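Local coordinates for protein twin-arginine translocation pathway signal (Rhodoferax ferrireducens, PDB 5IM2) that binds benzoate in its ligand pocket and probably serves as the extracytoplasmic solute-binding protein of a TRAP transporter, at residues Pro124-Phe129 with Leu154-Asp159; Ser96-Tyr101 with Gly117-Arg122. All coordinates share one frame; numbering follows the deposited sequence.

Contact 1 (Pro124-Phe129 with Leu154-Asp159)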
ATOM      1  N   PRO A 124     -10.212   7.489   6.886  1.00 19.21           N
ATOM      2  CA  PRO A 124     -10.250   6.534   7.996  1.00 18.17           C
ATOM      3  C   PRO A 124     -10.836   5.187   7.640  1.00 16.87           C
ATOM      4  O   PRO A 124     -10.396   4.183   8.205  1.00 16.29           O
ATOM      5  CB  PRO A 124     -11.106   7.254   9.040  1.00 17.23           C
ATOM      6  CG  PRO A 124     -11.946   8.208   8.272  1.00 22.32           C
ATOM      7  CD  PRO A 124     -11.069   8.658   7.131  1.00 21.36           C
ATOM      8  N   ARG A 125     -11.823   5.105   6.749  1.00 16.33           N
ATOM      9  CA  ARG A 125     -12.497   3.813   6.600  1.00 16.40           C
ATOM     10  C   ARG A 125     -11.692   2.793   5.785  1.00 17.46           C
ATOM     11  O   ARG A 125     -11.809   1.580   6.021  1.00 14.56           O
ATOM     12  CB  ARG A 125     -13.871   4.024   5.972  1.00 15.65           C
ATOM     13  CG  ARG A 125     -14.860   4.654   6.895  1.00 16.07           C
ATOM     14  CD  ARG A 125     -16.079   5.132   6.167  1.00 26.72           C
ATOM     15  NE  ARG A 125     -15.811   6.385   5.498  1.00 20.97           N
ATOM     16  CZ  ARG A 125     -16.740   7.144   4.922  1.00 28.78           C
ATOM     17  NH1 ARG A 125     -18.013   6.760   4.896  1.00 31.69           N
ATOM     18  NH2 ARG A 125     -16.387   8.284   4.356  1.00 30.19           N
ATOM     19  N   ILE A 126     -10.867   3.241   4.830  1.00 16.41           N
ATOM     20  CA  ILE A 126     -10.098   2.288   4.043  1.00 16.89           C
ATOM     21  C   ILE A 126      -9.028   1.606   4.891  1.00 15.17           C
ATOM     22  O   ILE A 126      -8.490   0.552   4.513  1.00 14.14           O
ATOM     23  CB  ILE A 126      -9.478   2.980   2.815  1.00 16.01           C
ATOM     24  CG1 ILE A 126      -8.975   1.922   1.848  1.00 17.33           C
ATOM     25  CG2 ILE A 126      -8.367   3.925   3.196  1.00 16.97           C
ATOM     26  CD1 ILE A 126      -8.295   2.504   0.594  1.00 27.47           C
ATOM     27  N   GLU A 127      -8.719   2.189   6.055  1.00 19.88           N
ATOM     28  CA  GLU A 127      -7.688   1.672   6.946  1.00 14.06           C
ATOM     29  C   GLU A 127      -7.991   0.287   7.508  1.00 14.17           C
ATOM     30  O   GLU A 127      -7.097  -0.325   8.092  1.00 14.19           O
ATOM     31  CB  GLU A 127      -7.493   2.596   8.154  1.00 24.01           C
ATOM     32  CG  GLU A 127      -6.932   3.958   7.935  1.00 34.51           C
ATOM     33  CD  GLU A 127      -6.884   4.748   9.264  1.00 34.76           C
ATOM     34  OE1 GLU A 127      -7.678   4.452  10.216  1.00 27.15           O
ATOM     35  OE2 GLU A 127      -6.059   5.669   9.361  1.00 41.67           O
ATOM     36  N   VAL A 128      -9.219  -0.214   7.361  1.00 18.91           N
ATOM     37  CA  VAL A 128      -9.563  -1.534   7.866  1.00 16.71           C
ATOM     38  C   VAL A 128      -8.614  -2.583   7.277  1.00 11.88           C
ATOM     39  O   VAL A 128      -8.320  -3.609   7.908  1.00 17.11           O
ATOM     40  CB  VAL A 128     -11.049  -1.824   7.558  1.00 15.21           C
ATOM     41  CG1 VAL A 128     -11.289  -2.007   6.066  1.00 14.27           C
ATOM     42  CG2 VAL A 128     -11.539  -3.005   8.378  1.00 13.34           C
ATOM     43  N   PHE A 129      -8.128  -2.351   6.065  1.00 13.94           N
ATOM     44  CA  PHE A 129      -7.283  -3.340   5.384  1.00 13.82           C
ATOM     45  C   PHE A 129      -5.850  -3.335   5.866  1.00 11.26           C
ATOM     46  O   PHE A 129      -5.092  -4.271   5.547  1.00 16.38           O
ATOM     47  CB  PHE A 129      -7.340  -3.103   3.873  1.00 15.42           C
ATOM     48  CG  PHE A 129      -8.665  -3.466   3.305  1.00 12.56           C
ATOM     49  CD1 PHE A 129      -9.005  -4.794   3.101  1.00 15.71           C
ATOM     50  CD2 PHE A 129      -9.643  -2.494   3.090  1.00 12.71           C
ATOM     51  CE1 PHE A 129     -10.250  -5.132   2.660  1.00 17.74           C
ATOM     52  CE2 PHE A 129     -10.897  -2.831   2.640  1.00 15.46           C
ATOM     53  CZ  PHE A 129     -11.212  -4.143   2.438  1.00 15.90           C
ATOM     54  N   LEU A 154     -18.448   5.081  -0.181  1.00 26.45           N
ATOM     55  CA  LEU A 154     -18.299   5.764  -1.457  1.00 25.98           C
ATOM     56  C   LEU A 154     -17.971   7.238  -1.270  1.00 28.94           C
ATOM     57  O   LEU A 154     -17.328   7.837  -2.137  1.00 35.26           O
ATOM     58  CB  LEU A 154     -19.566   5.576  -2.281  1.00 33.91           C
ATOM     59  CG  LEU A 154     -19.557   6.098  -3.715  1.00 31.23           C
ATOM     60  CD1 LEU A 154     -18.523   5.381  -4.586  1.00 35.88           C
ATOM     61  CD2 LEU A 154     -20.955   5.952  -4.270  1.00 38.23           C
ATOM     62  N   ASP A 155     -18.362   7.832  -0.144  1.00 23.94           N
ATOM     63  CA  ASP A 155     -18.104   9.256   0.048  1.00 25.00           C
ATOM     64  C   ASP A 155     -16.674   9.553   0.487  1.00 25.54           C
ATOM     65  O   ASP A 155     -16.279  10.718   0.477  1.00 26.94           O
ATOM     66  CB  ASP A 155     -19.056   9.827   1.083  1.00 34.41           C
ATOM     67  CG  ASP A 155     -18.935   9.124   2.397  1.00 43.28           C
ATOM     68  OD1 ASP A 155     -19.469   7.995   2.509  1.00 53.86           O
ATOM     69  OD2 ASP A 155     -18.284   9.679   3.303  1.00 47.47           O
ATOM     70  N   GLU A 156     -15.884   8.539   0.863  1.00 19.96           N
ATOM     71  CA  GLU A 156     -14.546   8.792   1.398  1.00 15.76           C
ATOM     72  C   GLU A 156     -13.614   9.384   0.355  1.00 16.46           C
ATOM     73  O   GLU A 156     -12.721  10.174   0.703  1.00 21.93           O
ATOM     74  CB  GLU A 156     -13.935   7.497   1.970  1.00 18.29           C
ATOM     75  CG  GLU A 156     -12.489   7.597   2.475  1.00 20.35           C
ATOM     76  CD  GLU A 156     -12.236   6.732   3.713  1.00 17.68           C
ATOM     77  OE1 GLU A 156     -11.433   5.751   3.631  1.00 19.87           O
ATOM     78  OE2 GLU A 156     -12.857   7.022   4.762  1.00 23.81           O
ATOM     79  N   PHE A 157     -13.794   9.012  -0.909  1.00 20.74           N
ATOM     80  CA  PHE A 157     -12.972   9.516  -1.996  1.00 17.76           C
ATOM     81  C   PHE A 157     -13.803  10.291  -3.013  1.00 23.79           C
ATOM     82  O   PHE A 157     -13.437  10.354  -4.188  1.00 25.23           O
ATOM     83  CB  PHE A 157     -12.254   8.377  -2.711  1.00 17.73           C
ATOM     84  CG  PHE A 157     -11.172   7.678  -1.892  1.00 26.57           C
ATOM     85  CD1 PHE A 157      -9.956   8.304  -1.620  1.00 25.27           C
ATOM     86  CD2 PHE A 157     -11.353   6.375  -1.452  1.00 31.29           C
ATOM     87  CE1 PHE A 157      -8.970   7.652  -0.910  1.00 23.21           C
ATOM     88  CE2 PHE A 157     -10.351   5.723  -0.722  1.00 32.48           C
ATOM     89  CZ  PHE A 157      -9.166   6.362  -0.464  1.00 24.96           C
ATOM     90  N   LYS A 158     -14.925  10.863  -2.590  1.00 24.85           N
ATOM     91  CA  LYS A 158     -15.878  11.416  -3.551  1.00 27.44           C
ATOM     92  C   LYS A 158     -15.358  12.665  -4.242  1.00 22.37           C
ATOM     93  O   LYS A 158     -15.976  13.113  -5.221  1.00 26.06           O
ATOM     94  CB  LYS A 158     -17.211  11.731  -2.871  1.00 30.73           C
ATOM     95  CG  LYS A 158     -17.134  12.807  -1.799  1.00 34.49           C
ATOM     96  CD  LYS A 158     -18.516  13.098  -1.227  1.00 44.45           C
ATOM     97  CE  LYS A 158     -18.507  14.345  -0.367  1.00 57.83           C
ATOM     98  NZ  LYS A 158     -18.846  14.051   1.051  1.00 76.75           N
ATOM     99  N   ASP A 159     -14.223  13.206  -3.793  1.00 20.40           N
ATOM    100  CA  ASP A 159     -13.669  14.395  -4.412  1.00 19.55           C
ATOM    101  C   ASP A 159     -12.724  14.060  -5.561  1.00 19.90           C
ATOM    102  O   ASP A 159     -12.214  14.983  -6.210  1.00 20.64           O
ATOM    103  CB  ASP A 159     -12.988  15.295  -3.364  1.00 27.02           C
ATOM    104  CG  ASP A 159     -12.047  14.549  -2.435  1.00 33.20           C
ATOM    105  OD1 ASP A 159     -12.017  13.306  -2.469  1.00 25.95           O
ATOM    106  OD2 ASP A 159     -11.350  15.230  -1.640  1.00 34.11           O
TER
HETATM  107  O   HOH W   1     -13.904   9.529   5.117  1.00 26.56           O
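A largely buried salt-bridge network of R125, D155 and E156 ties the loop ahead of helix 138-152 to the loop that follows it, at the start of a 3-10 segment that opens at I126. The E156 carboxylate receives two successive backbone N-H groups through syn lone pairs: R125 N reaches E156 OE2 at 2.9 Å and I126 N reaches E156 OE1 at 2.8 Å. OE2 of E156 is gripped a second time, by R125 NE at 3.1 Å, which comes from above the carboxylate plane. R125 bends at chi3 (-78°), and this turns its two terminal nitrogens end-on to D155, one to each oxygen. R125 NH2 to D155 OD2 is short and nearly straight, 2.6 Å and 174°, and lies in the guanidinium plane; R125 NH1 to D155 OD1 is longer and more bent. A water accepts from R125 NH2 and donates to E156 OE2, closing the network. With R125 shortened to alanine, D155 would probably lose its cationic mate and OE2 of E156 the NE bond, keeping the backbone N-H. Beside the charges, I126 CD1 meets the ring edge of F157, 4.0 Å from F157 CE2, while R125 O accepts from Y148 OH of helix 138-152. One carboxylate accepting two consecutive backbone N-H groups, within a salt-bridge network, thus joins the loops flanking helix 138-152 in the solute-binding fold.

Contact 2 (Ser96-Tyr101 with Gly117-Arg122); sequences SPAQLY and GYTAGR. With BEZ (benzoic acid), chain B.
The turn leading into helix 100-106 lies against the chain that leaves strand 111-114 through a short 3-10 segment, and the backbones come nearest at A98 and Y118, whose CA atoms are 4.9 Å apart. Backbone bonds from Q99 N to S96 O and from L100 N to P97 O wind the first segment; R122 N to T119 O closes a turn in the second, with G121 at positive phi. The small A98 permits this close approach: its CB sits 3.4 Å from Y118 O. T119 OG1 lies 3.0 Å from A98 O.

Y118 runs past P97 toward the ligand, and P97 CB packs 3.6 Å from CD2 of the Y118 ring. With CG of Y118 opposite the carbonyl carbon (chi1 -79°), the ring points past P97 and carries its hydroxyl to the benzoate carboxylate. Y118 OH donates to BEZ O2 at 2.7 Å, the oxygen lying in the plane of the ring at its edge. The same hydroxyl is hydrogen-bonded to L214 N, which should help to fix its position, and R192 also binds the benzoate.

At the other end of the contact, R122 NH2 comes to the edge of the Y101 ring, 3.6 Å from Y101 CD2, with guanidinium and ring planes 87° apart, so this is not a stack over the face. The guanidinium has its salt bridge with D102, and Y101 OH has its polar partners, D159 and T160, outside the two segments. Y118 of the post-strand loop thus lines the benzoate pocket while P97 and A98 of the helix entry pack behind it, in the cleft between the two lobes characteristic of periplasmic binding proteins.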
ATOM      1  N   SER A  96       5.498  16.746  -1.340  1.00 24.50           N
ATOM      2  CA  SER A  96       5.647  15.530  -0.554  1.00 23.51           C
ATOM      3  C   SER A  96       4.699  14.447  -1.053  1.00 18.13           C
ATOM      4  O   SER A  96       3.649  14.731  -1.641  1.00 17.85           O
ATOM      5  CB  SER A  96       5.322  15.806   0.909  1.00 22.05           C
ATOM      6  OG  SER A  96       3.921  15.991   1.023  1.00 29.35           O
ATOM      7  N   PRO A  97       4.987  13.178  -0.782  1.00 17.34           N
ATOM      8  CA  PRO A  97       4.028  12.144  -1.196  1.00 18.32           C
ATOM      9  C   PRO A  97       2.639  12.328  -0.605  1.00 18.87           C
ATOM     10  O   PRO A  97       1.636  12.013  -1.266  1.00 18.12           O
ATOM     11  CB  PRO A  97       4.695  10.840  -0.725  1.00 22.00           C
ATOM     12  CG  PRO A  97       6.182  11.169  -0.746  1.00 15.72           C
ATOM     13  CD  PRO A  97       6.262  12.603  -0.304  1.00 22.06           C
ATOM     14  N   ALA A  98       2.548  12.833   0.632  1.00 17.28           N
ATOM     15  CA  ALA A  98       1.257  13.097   1.244  1.00 20.61           C
ATOM     16  C   ALA A  98       0.403  14.060   0.433  1.00 18.69           C
ATOM     17  O   ALA A  98      -0.825  14.072   0.602  1.00 24.95           O
ATOM     18  CB  ALA A  98       1.461  13.665   2.641  1.00 21.11           C
ATOM     19  N   GLN A  99       1.014  14.890  -0.412  1.00 20.82           N
ATOM     20  CA  GLN A  99       0.296  15.882  -1.213  1.00 15.92           C
ATOM     21  C   GLN A  99      -0.232  15.346  -2.546  1.00 18.31           C
ATOM     22  O   GLN A  99      -0.977  16.067  -3.221  1.00 17.55           O
ATOM     23  CB  GLN A  99       1.205  17.098  -1.443  1.00 17.18           C
ATOM     24  CG  GLN A  99       1.490  17.894  -0.121  1.00 27.61           C
ATOM     25  CD  GLN A  99       2.826  18.676  -0.133  1.00 33.93           C
ATOM     26  OE1 GLN A  99       3.410  18.930  -1.190  1.00 28.39           O
ATOM     27  NE2 GLN A  99       3.303  19.062   1.056  1.00 37.58           N
ATOM     28  N   LEU A 100       0.098  14.105  -2.926  1.00 17.48           N
ATOM     29  CA  LEU A 100      -0.303  13.585  -4.241  1.00 14.88           C
ATOM     30  C   LEU A 100      -1.806  13.634  -4.431  1.00 14.79           C
ATOM     31  O   LEU A 100      -2.301  14.136  -5.453  1.00 18.29           O
ATOM     32  CB  LEU A 100       0.214  12.158  -4.433  1.00 17.91           C
ATOM     33  CG  LEU A 100       1.689  12.074  -4.838  1.00 18.78           C
ATOM     34  CD1 LEU A 100       2.199  10.664  -4.629  1.00 16.14           C
ATOM     35  CD2 LEU A 100       1.981  12.550  -6.270  1.00 20.79           C
ATOM     36  N   TYR A 101      -2.561  13.135  -3.448  1.00 17.23           N
ATOM     37  CA  TYR A 101      -4.012  13.071  -3.611  1.00 17.03           C
ATOM     38  C   TYR A 101      -4.594  14.448  -3.926  1.00 17.84           C
ATOM     39  O   TYR A 101      -5.343  14.605  -4.892  1.00 20.95           O
ATOM     40  CB  TYR A 101      -4.660  12.453  -2.367  1.00 16.92           C
ATOM     41  CG  TYR A 101      -6.122  12.173  -2.550  1.00 19.36           C
ATOM     42  CD1 TYR A 101      -6.554  10.977  -3.118  1.00 18.47           C
ATOM     43  CD2 TYR A 101      -7.074  13.128  -2.202  1.00 20.44           C
ATOM     44  CE1 TYR A 101      -7.897  10.739  -3.312  1.00 22.13           C
ATOM     45  CE2 TYR A 101      -8.418  12.897  -2.387  1.00 17.13           C
ATOM     46  CZ  TYR A 101      -8.821  11.695  -2.944  1.00 20.34           C
ATOM     47  OH  TYR A 101     -10.178  11.486  -3.128  1.00 23.85           O
ATOM     48  N   GLY A 117      -3.057   6.716   3.627  1.00 15.66           N
ATOM     49  CA  GLY A 117      -2.598   6.962   4.990  1.00 15.70           C
ATOM     50  C   GLY A 117      -1.335   7.794   5.088  1.00 15.02           C
ATOM     51  O   GLY A 117      -0.926   8.138   6.195  1.00 17.45           O
ATOM     52  N   TYR A 118      -0.691   8.123   3.965  1.00 12.07           N
ATOM     53  CA  TYR A 118       0.332   9.169   4.018  1.00 12.84           C
ATOM     54  C   TYR A 118      -0.238  10.514   4.479  1.00 18.96           C
ATOM     55  O   TYR A 118       0.529  11.378   4.910  1.00 21.15           O
ATOM     56  CB  TYR A 118       0.971   9.359   2.639  1.00 18.96           C
ATOM     57  CG  TYR A 118       2.023   8.343   2.210  1.00 13.05           C
ATOM     58  CD1 TYR A 118       2.431   7.287   3.032  1.00 13.06           C
ATOM     59  CD2 TYR A 118       2.587   8.423   0.928  1.00 16.06           C
ATOM     60  CE1 TYR A 118       3.410   6.368   2.604  1.00 15.25           C
ATOM     61  CE2 TYR A 118       3.549   7.546   0.509  1.00 17.80           C
ATOM     62  CZ  TYR A 118       3.980   6.516   1.338  1.00 13.59           C
ATOM     63  OH  TYR A 118       4.964   5.668   0.858  1.00 19.04           O
ATOM     64  N   THR A 119      -1.553  10.703   4.405  1.00 19.66           N
ATOM     65  CA  THR A 119      -2.238  11.904   4.890  1.00 29.22           C
ATOM     66  C   THR A 119      -3.060  11.495   6.114  1.00 28.32           C
ATOM     67  O   THR A 119      -4.157  10.953   5.974  1.00 26.00           O
ATOM     68  CB  THR A 119      -3.120  12.497   3.794  1.00 41.60           C
ATOM     69  OG1 THR A 119      -2.462  12.384   2.528  1.00 50.13           O
ATOM     70  CG2 THR A 119      -3.410  13.951   4.067  1.00 58.77           C
ATOM     71  N   ALA A 120      -2.526  11.767   7.304  1.00 35.20           N
ATOM     72  CA  ALA A 120      -3.055  11.343   8.601  1.00 44.45           C
ATOM     73  C   ALA A 120      -4.564  11.543   8.764  1.00 34.77           C
ATOM     74  O   ALA A 120      -5.078  12.649   8.603  1.00 35.49           O
ATOM     75  CB  ALA A 120      -2.317  12.128   9.689  1.00 64.65           C
ATOM     76  N   GLY A 121      -5.271  10.463   9.109  1.00 39.81           N
ATOM     77  CA  GLY A 121      -6.694  10.518   9.417  1.00 32.76           C
ATOM     78  C   GLY A 121      -7.627  11.123   8.373  1.00 33.66           C
ATOM     79  O   GLY A 121      -8.794  11.380   8.671  1.00 29.78           O
ATOM     80  N   ARG A 122      -7.150  11.331   7.143  1.00 25.22           N
ATOM     81  CA  ARG A 122      -8.003  11.831   6.063  1.00 21.12           C
ATOM     82  C   ARG A 122      -8.932  10.747   5.511  1.00 15.28           C
ATOM     83  O   ARG A 122     -10.064  11.042   5.112  1.00 24.02           O
ATOM     84  CB  ARG A 122      -7.139  12.367   4.926  1.00 19.31           C
ATOM     85  CG  ARG A 122      -7.854  12.770   3.661  1.00 31.06           C
ATOM     86  CD  ARG A 122      -8.283  14.224   3.657  1.00 45.88           C
ATOM     87  NE  ARG A 122      -8.576  14.660   2.291  1.00 56.47           N
ATOM     88  CZ  ARG A 122      -7.694  15.207   1.447  1.00 49.05           C
ATOM     89  NH1 ARG A 122      -6.425  15.426   1.805  1.00 37.86           N
ATOM     90  NH2 ARG A 122      -8.090  15.559   0.230  1.00 38.96           N
TER
HETATM   91  C   BEZ B 401       5.482   2.015   1.785  1.00 12.40           C
HETATM   92  O1  BEZ B 401       5.606   1.227   2.766  1.00 13.97           O
HETATM   93  O2  BEZ B 401       5.438   3.251   1.991  1.00 17.04           O
HETATM   94  C1  BEZ B 401       5.426   1.472   0.388  1.00 13.02           C
HETATM   95  C2  BEZ B 401       5.274   2.344  -0.686  1.00 15.01           C
HETATM   96  C3  BEZ B 401       5.256   1.818  -1.979  1.00 15.09           C
HETATM   97  C4  BEZ B 401       5.363   0.451  -2.171  1.00 11.97           C
HETATM   98  C5  BEZ B 401       5.489  -0.411  -1.099  1.00 16.58           C
HETATM   99  C6  BEZ B 401       5.521   0.108   0.200  1.00 16.22           C

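How the contacts relate
Contact 2 precedes contact 1 along the chain, and their centres are 13 Å apart. Residues 117-122 lead directly through F123 into 124-129, so one loop after strand 111-114 serves both. The two contacts also meet in space: Y101 OH of contact 2 is 2.7 Å from D159 OD1 of contact 1, a probable hydrogen bond, and 3.5 Å from F157 CD1. A long, weak ion pair joins R122 NH2 to D159 OD2 at 3.8 Å. F123 bridges them too, stacking on F157 and meeting Y101 edge-to-face. Only contact 2 reaches the benzoate, through Y118; the side chain of I126 in contact 1 stays about 14 Å from the ligand.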